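Local coordinates for protein sortase B (Listeria monocytogenes serovar 1/2a, PDB 5JCV) that anchors surface proteins to the cell wall as a class B transpeptidase, cleaving a C-terminal sorting signal and passing through a thioester-linked intermediate, at residues Y116-T119 against T120-Y124; R5-Q8 against K9-K12. One frame throughout, in Å; residues are numbered along the deposited sequence.

The chain is the sortase-domain portion of a longer membrane protein. Both contacts are local, each made within one unbroken run of chain, and they lie on opposite sides of the chain's centre. Contact 2 comes first, within the N-terminal helix 4-13. Contact 1 follows much later, where strand 107-118 ends and the chain turns toward helix 132-145. Their centres are about 35 Å apart and their nearest atoms about 23 Å, so they do not touch. Helix 4-13 lies just before a strand of the sortase beta-barrel, 14-19, whereas strand 107-118 is itself one of its strands. The tyrosines of contact 1 bond to strands 160-165 and 176-182; the leucines of contact 2 meet a second subunit.

Contact 1: residues Y116-T119 against T120-Y124; sequences YETT and TDFYY
With OG1 of Thr118 anti to the backbone N (chi1 -179°), the hydroxyl reaches into the turn and donates to the carbonyl oxygen of Asp121, OG1 to O 2.7 Å. The same torsion leaves CG2 of Thr118 between the backbone N and the carbonyl carbon, 3.8 Å from CE2 of the Tyr124 ring, an oblique approach. At the acceptor, OG1 stands 38° out of the carbonyl plane, not on a lone pair. The chi1 of 46° places the Tyr116 ring so that its OH comes 3.2 Å from CB of Tyr124, which lies at the ring edge, near its plane. The Phe122 ring meets the carbonyl oxygen of Thr119 obliquely, CE1 and CZ each 3.7 Å from that O. A weak bond from Tyr123 N to Asp121 OD2 (3.3 Å) ties the Asp121 side chain to the following backbone. Neighbouring strand 176-182 supplies Gln180, hydrogen-bonded to the Tyr116 hydroxyl, and Arg176, which bonds the Tyr124 hydroxyl and makes a cation-pi contact with Phe122; Ser164 also bonds the Tyr124 hydroxyl. One hydroxyl-carbonyl bond thus spans the turn, and the buried tyrosine hydroxyls are satisfied by Gln180, Ser164 and Arg176 on the barrel, consistent with a defined exit of the chain from strand 107-118.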
ATOM      1  N   TYR A 116      28.245  -9.226  -2.281  1.00 47.32           N
ATOM      2  CA  TYR A 116      29.599  -8.647  -2.380  1.00 48.41           C
ATOM      3  C   TYR A 116      29.676  -7.313  -1.689  1.00 47.45           C
ATOM      4  O   TYR A 116      28.643  -6.704  -1.362  1.00 47.07           O
ATOM      5  CB  TYR A 116      30.036  -8.485  -3.849  1.00 48.39           C
ATOM      6  CG  TYR A 116      28.988  -7.871  -4.738  1.00 48.51           C
ATOM      7  CD1 TYR A 116      28.928  -6.506  -4.915  1.00 49.67           C
ATOM      8  CD2 TYR A 116      28.014  -8.673  -5.378  1.00 52.19           C
ATOM      9  CE1 TYR A 116      27.952  -5.932  -5.731  1.00 52.04           C
ATOM     10  CE2 TYR A 116      27.031  -8.118  -6.175  1.00 51.95           C
ATOM     11  CZ  TYR A 116      27.008  -6.740  -6.331  1.00 51.52           C
ATOM     12  OH  TYR A 116      26.074  -6.167  -7.111  1.00 53.97           O
ATOM     13  N   GLU A 117      30.904  -6.868  -1.465  1.00 48.14           N
ATOM     14  CA  GLU A 117      31.183  -5.503  -1.049  1.00 48.16           C
ATOM     15  C   GLU A 117      31.693  -4.813  -2.263  1.00 50.94           C
ATOM     16  O   GLU A 117      32.366  -5.429  -3.114  1.00 54.08           O
ATOM     17  CB  GLU A 117      32.315  -5.433  -0.036  1.00 51.50           C
ATOM     18  CG  GLU A 117      31.981  -5.976   1.328  1.00 58.05           C
ATOM     19  CD  GLU A 117      33.216  -6.044   2.227  1.00 60.91           C
ATOM     20  OE1 GLU A 117      34.109  -6.933   2.011  1.00 62.28           O
ATOM     21  OE2 GLU A 117      33.259  -5.207   3.148  1.00 58.19           O
ATOM     22  N   THR A 118      31.482  -3.513  -2.294  1.00 51.85           N
ATOM     23  CA  THR A 118      32.049  -2.716  -3.361  1.00 59.95           C
ATOM     24  C   THR A 118      32.273  -1.288  -2.892  1.00 64.12           C
ATOM     25  O   THR A 118      31.394  -0.702  -2.230  1.00 60.21           O
ATOM     26  CB  THR A 118      31.079  -2.674  -4.539  1.00 58.40           C
ATOM     27  OG1 THR A 118      31.656  -1.897  -5.601  1.00 59.67           O
ATOM     28  CG2 THR A 118      29.738  -2.069  -4.083  1.00 54.37           C
ATOM     29  N   THR A 119      33.430  -0.743  -3.275  1.00 67.80           N
ATOM     30  CA  THR A 119      33.896   0.610  -2.890  1.00 68.26           C
ATOM     31  C   THR A 119      33.732   1.662  -4.032  1.00 68.24           C
ATOM     32  O   THR A 119      33.323   2.798  -3.777  1.00 71.05           O
ATOM     33  CB  THR A 119      35.384   0.530  -2.449  1.00 70.69           C
ATOM     34  OG1 THR A 119      36.070  -0.420  -3.281  1.00 77.20           O
ATOM     35  CG2 THR A 119      35.526   0.031  -1.027  1.00 69.27           C
ATOM     36  N   THR A 120      34.043   1.276  -5.277  1.00 65.06           N
ATOM     37  CA  THR A 120      34.050   2.210  -6.429  1.00 63.75           C
ATOM     38  C   THR A 120      33.336   1.703  -7.715  1.00 62.78           C
ATOM     39  O   THR A 120      33.169   2.425  -8.693  1.00 64.57           O
ATOM     40  CB  THR A 120      35.515   2.561  -6.821  1.00 62.77           C
ATOM     41  OG1 THR A 120      36.230   1.374  -7.217  1.00 61.22           O
ATOM     42  CG2 THR A 120      36.234   3.259  -5.668  1.00 64.18           C
ATOM     43  N   ASP A 121      32.970   0.442  -7.744  1.00 60.95           N
ATOM     44  CA  ASP A 121      32.312  -0.111  -8.903  1.00 65.79           C
ATOM     45  C   ASP A 121      30.828  -0.242  -8.581  1.00 65.86           C
ATOM     46  O   ASP A 121      30.414  -1.189  -7.885  1.00 64.07           O
ATOM     47  CB  ASP A 121      32.898  -1.460  -9.190  1.00 68.31           C
ATOM     48  CG  ASP A 121      32.206  -2.152 -10.319  1.00 75.38           C
ATOM     49  OD1 ASP A 121      32.539  -3.343 -10.494  1.00 72.23           O
ATOM     50  OD2 ASP A 121      31.359  -1.515 -11.008  1.00 76.94           O
ATOM     51  N   PHE A 122      30.057   0.735  -9.046  1.00 62.06           N
ATOM     52  CA  PHE A 122      28.640   0.883  -8.699  1.00 63.59           C
ATOM     53  C   PHE A 122      27.728   0.487  -9.873  1.00 56.96           C
ATOM     54  O   PHE A 122      26.587   0.914  -9.972  1.00 51.56           O
ATOM     55  CB  PHE A 122      28.338   2.343  -8.255  1.00 68.85           C
ATOM     56  CG  PHE A 122      28.857   2.720  -6.868  1.00 70.75           C
ATOM     57  CD1 PHE A 122      29.343   1.774  -5.959  1.00 71.13           C
ATOM     58  CD2 PHE A 122      28.834   4.050  -6.472  1.00 78.20           C
ATOM     59  CE1 PHE A 122      29.796   2.155  -4.691  1.00 69.80           C
ATOM     60  CE2 PHE A 122      29.287   4.431  -5.216  1.00 81.14           C
ATOM     61  CZ  PHE A 122      29.757   3.478  -4.321  1.00 75.65           C
ATOM     62  N   TYR A 123      28.251  -0.333 -10.763  1.00 56.55           N
ATOM     63  CA  TYR A 123      27.497  -0.849 -11.867  1.00 58.20           C
ATOM     64  C   TYR A 123      26.115  -1.403 -11.413  1.00 57.34           C
ATOM     65  O   TYR A 123      25.082  -1.215 -12.074  1.00 58.26           O
ATOM     66  CB  TYR A 123      28.341  -1.934 -12.504  1.00 62.32           C
ATOM     67  CG  TYR A 123      27.731  -2.505 -13.726  1.00 75.37           C
ATOM     68  CD1 TYR A 123      27.884  -1.864 -14.959  1.00 80.77           C
ATOM     69  CD2 TYR A 123      26.976  -3.675 -13.675  1.00 83.55           C
ATOM     70  CE1 TYR A 123      27.320  -2.371 -16.111  1.00 80.92           C
ATOM     71  CE2 TYR A 123      26.405  -4.189 -14.832  1.00 87.77           C
ATOM     72  CZ  TYR A 123      26.593  -3.526 -16.045  1.00 85.00           C
ATOM     73  OH  TYR A 123      26.051  -4.002 -17.207  1.00 97.78           O
ATOM     74  N   TYR A 124      26.102  -2.062 -10.261  1.00 52.52           N
ATOM     75  CA  TYR A 124      24.907  -2.691  -9.718  1.00 50.49           C
ATOM     76  C   TYR A 124      23.714  -1.764  -9.516  1.00 52.13           C
ATOM     77  O   TYR A 124      22.589  -2.256  -9.332  1.00 53.42           O
ATOM     78  CB  TYR A 124      25.234  -3.359  -8.366  1.00 50.72           C
ATOM     79  CG  TYR A 124      25.274  -2.432  -7.169  1.00 49.01           C
ATOM     80  CD1 TYR A 124      24.139  -2.215  -6.418  1.00 51.66           C
ATOM     81  CD2 TYR A 124      26.434  -1.780  -6.792  1.00 51.25           C
ATOM     82  CE1 TYR A 124      24.152  -1.397  -5.310  1.00 53.94           C
ATOM     83  CE2 TYR A 124      26.467  -0.960  -5.668  1.00 48.93           C
ATOM     84  CZ  TYR A 124      25.314  -0.765  -4.939  1.00 50.55           C
ATOM     85  OH  TYR A 124      25.257   0.054  -3.826  1.00 48.28           O
TER

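Contact 2: residues R5-Q8 against K9-K12; sequences RDLQ and KLNK
The flat carboxylate of Asp6 meets the ammonium of Lys9 through one oxygen: OD1 lies 3.8 Å from NZ, a long salt bridge. The two side chains run side by side in the same direction, and the lysine, extended as far as CE, bends at its last torsion (chi4 74°) to bring NZ to the acid. Closer to the backbone, Lys9 CB sits 3.2 Å from the carbonyl oxygen of Asp6. The Gln8 chain is extended beyond CG, and it packs on Trp17 of the second subunit. Leu7 and Leu10 lie on another side of the helix, with CD1 of Leu7 4.3 Å from CD2 of Leu10. Four i to i+4 backbone bonds hold the frame: Leu10 N to Asp6 O is 2.9 Å, with an N-H...acceptor angle of 169°, and Lys9 to Arg5, Asn11 to Leu7 and Lys12 to Gln8 repeat the pattern. Leu7 and Leu10 also pack on Leu10 and Leu7 of the second subunit, respectively. Charged side chains on one side and leucines on another are characteristic of an amphipathic alpha-helix, here packed against the second subunit of the assembly.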
ATOM      1  N   ARG A   5      -2.821  13.699  11.119  1.00100.99           N
ATOM      2  CA  ARG A   5      -2.065  14.292  10.017  1.00 99.53           C
ATOM      3  C   ARG A   5      -0.760  13.503   9.798  1.00 88.13           C
ATOM      4  O   ARG A   5      -0.353  13.220   8.666  1.00 75.85           O
ATOM      5  CB  ARG A   5      -1.771  15.776  10.319  1.00113.93           C
ATOM      6  CG  ARG A   5      -0.752  15.982  11.441  1.00124.79           C
ATOM      7  CD  ARG A   5      -0.976  17.218  12.294  1.00135.36           C
ATOM      8  NE  ARG A   5      -0.716  16.895  13.700  1.00140.89           N
ATOM      9  CZ  ARG A   5      -0.690  17.785  14.685  1.00142.57           C
ATOM     10  NH1 ARG A   5      -0.882  19.081  14.438  1.00141.82           N
ATOM     11  NH2 ARG A   5      -0.457  17.379  15.925  1.00139.53           N
ATOM     12  N   ASP A   6      -0.116  13.124  10.894  1.00 85.91           N
ATOM     13  CA  ASP A   6       1.118  12.359  10.813  1.00 83.84           C
ATOM     14  C   ASP A   6       0.799  10.949  10.290  1.00 77.74           C
ATOM     15  O   ASP A   6       1.533  10.401   9.488  1.00 71.10           O
ATOM     16  CB  ASP A   6       1.834  12.337  12.185  1.00 88.29           C
ATOM     17  CG  ASP A   6       2.346  13.746  12.627  1.00 91.57           C
ATOM     18  OD1 ASP A   6       2.622  14.601  11.753  1.00 95.13           O
ATOM     19  OD2 ASP A   6       2.476  13.997  13.853  1.00 89.21           O
ATOM     20  N   LEU A   7      -0.332  10.381  10.695  1.00 78.99           N
ATOM     21  CA  LEU A   7      -0.716   9.048  10.198  1.00 74.76           C
ATOM     22  C   LEU A   7      -0.947   9.021   8.676  1.00 69.68           C
ATOM     23  O   LEU A   7      -0.539   8.088   8.010  1.00 64.62           O
ATOM     24  CB  LEU A   7      -1.965   8.553  10.918  1.00 76.30           C
ATOM     25  CG  LEU A   7      -2.309   7.092  10.634  1.00 75.63           C
ATOM     26  CD1 LEU A   7      -1.198   6.216  11.187  1.00 76.18           C
ATOM     27  CD2 LEU A   7      -3.656   6.696  11.223  1.00 76.74           C
ATOM     28  N   GLN A   8      -1.610  10.042   8.140  1.00 70.82           N
ATOM     29  CA  GLN A   8      -1.797  10.166   6.691  1.00 71.19           C
ATOM     30  C   GLN A   8      -0.455  10.251   5.945  1.00 71.54           C
ATOM     31  O   GLN A   8      -0.290   9.597   4.922  1.00 67.89           O
ATOM     32  CB  GLN A   8      -2.682  11.373   6.358  1.00 74.02           C
ATOM     33  CG  GLN A   8      -2.888  11.569   4.859  1.00 74.88           C
ATOM     34  CD  GLN A   8      -4.024  12.511   4.484  1.00 82.01           C
ATOM     35  OE1 GLN A   8      -4.343  13.510   5.174  1.00 79.79           O
ATOM     36  NE2 GLN A   8      -4.654  12.186   3.360  1.00 85.63           N
ATOM     37  N   LYS A   9       0.472  11.063   6.467  1.00 74.87           N
ATOM     38  CA  LYS A   9       1.863  11.150   5.993  1.00 75.50           C
ATOM     39  C   LYS A   9       2.512   9.781   5.927  1.00 72.06           C
ATOM     40  O   LYS A   9       3.036   9.374   4.900  1.00 66.94           O
ATOM     41  CB  LYS A   9       2.734  12.003   6.945  1.00 84.26           C
ATOM     42  CG  LYS A   9       2.894  13.480   6.601  1.00 93.82           C
ATOM     43  CD  LYS A   9       4.011  14.102   7.450  1.00100.14           C
ATOM     44  CE  LYS A   9       3.991  15.631   7.445  1.00104.23           C
ATOM     45  NZ  LYS A   9       2.883  16.202   8.275  1.00105.46           N
ATOM     46  N   LEU A  10       2.476   9.070   7.047  1.00 70.79           N
ATOM     47  CA  LEU A  10       3.054   7.731   7.123  1.00 67.74           C
ATOM     48  C   LEU A  10       2.495   6.773   6.076  1.00 69.48           C
ATOM     49  O   LEU A  10       3.213   5.952   5.551  1.00 65.03           O
ATOM     50  CB  LEU A  10       2.838   7.168   8.531  1.00 71.06           C
ATOM     51  CG  LEU A  10       3.293   5.729   8.809  1.00 73.74           C
ATOM     52  CD1 LEU A  10       4.793   5.633   8.573  1.00 69.50           C
ATOM     53  CD2 LEU A  10       2.929   5.279  10.223  1.00 74.25           C
ATOM     54  N   ASN A  11       1.202   6.885   5.773  1.00 75.35           N
ATOM     55  CA  ASN A  11       0.540   5.993   4.815  1.00 71.00           C
ATOM     56  C   ASN A  11       0.947   6.231   3.370  1.00 69.20           C
ATOM     57  O   ASN A  11       0.878   5.344   2.554  1.00 75.47           O
ATOM     58  CB  ASN A  11      -0.977   6.139   4.924  1.00 69.53           C
ATOM     59  CG  ASN A  11      -1.709   5.275   3.939  1.00 70.95           C
ATOM     60  OD1 ASN A  11      -2.292   5.770   2.979  1.00 66.79           O
ATOM     61  ND2 ASN A  11      -1.711   3.945   4.185  1.00 74.91           N
ATOM     62  N   LYS A  12       1.314   7.440   3.032  1.00 66.17           N
ATOM     63  CA  LYS A  12       1.929   7.685   1.727  1.00 72.88           C
ATOM     64  C   LYS A  12       3.448   7.311   1.682  1.00 69.72           C
ATOM     65  O   LYS A  12       3.955   6.813   0.675  1.00 66.36           O
ATOM     66  CB  LYS A  12       1.782   9.163   1.394  1.00 80.67           C
ATOM     67  CG  LYS A  12       2.225   9.552  -0.014  1.00 88.59           C
ATOM     68  CD  LYS A  12       2.007  11.030  -0.279  1.00 89.26           C
ATOM     69  CE  LYS A  12       3.009  11.878   0.483  1.00 92.43           C
ATOM     70  NZ  LYS A  12       2.742  13.335   0.263  1.00 95.86           N
TER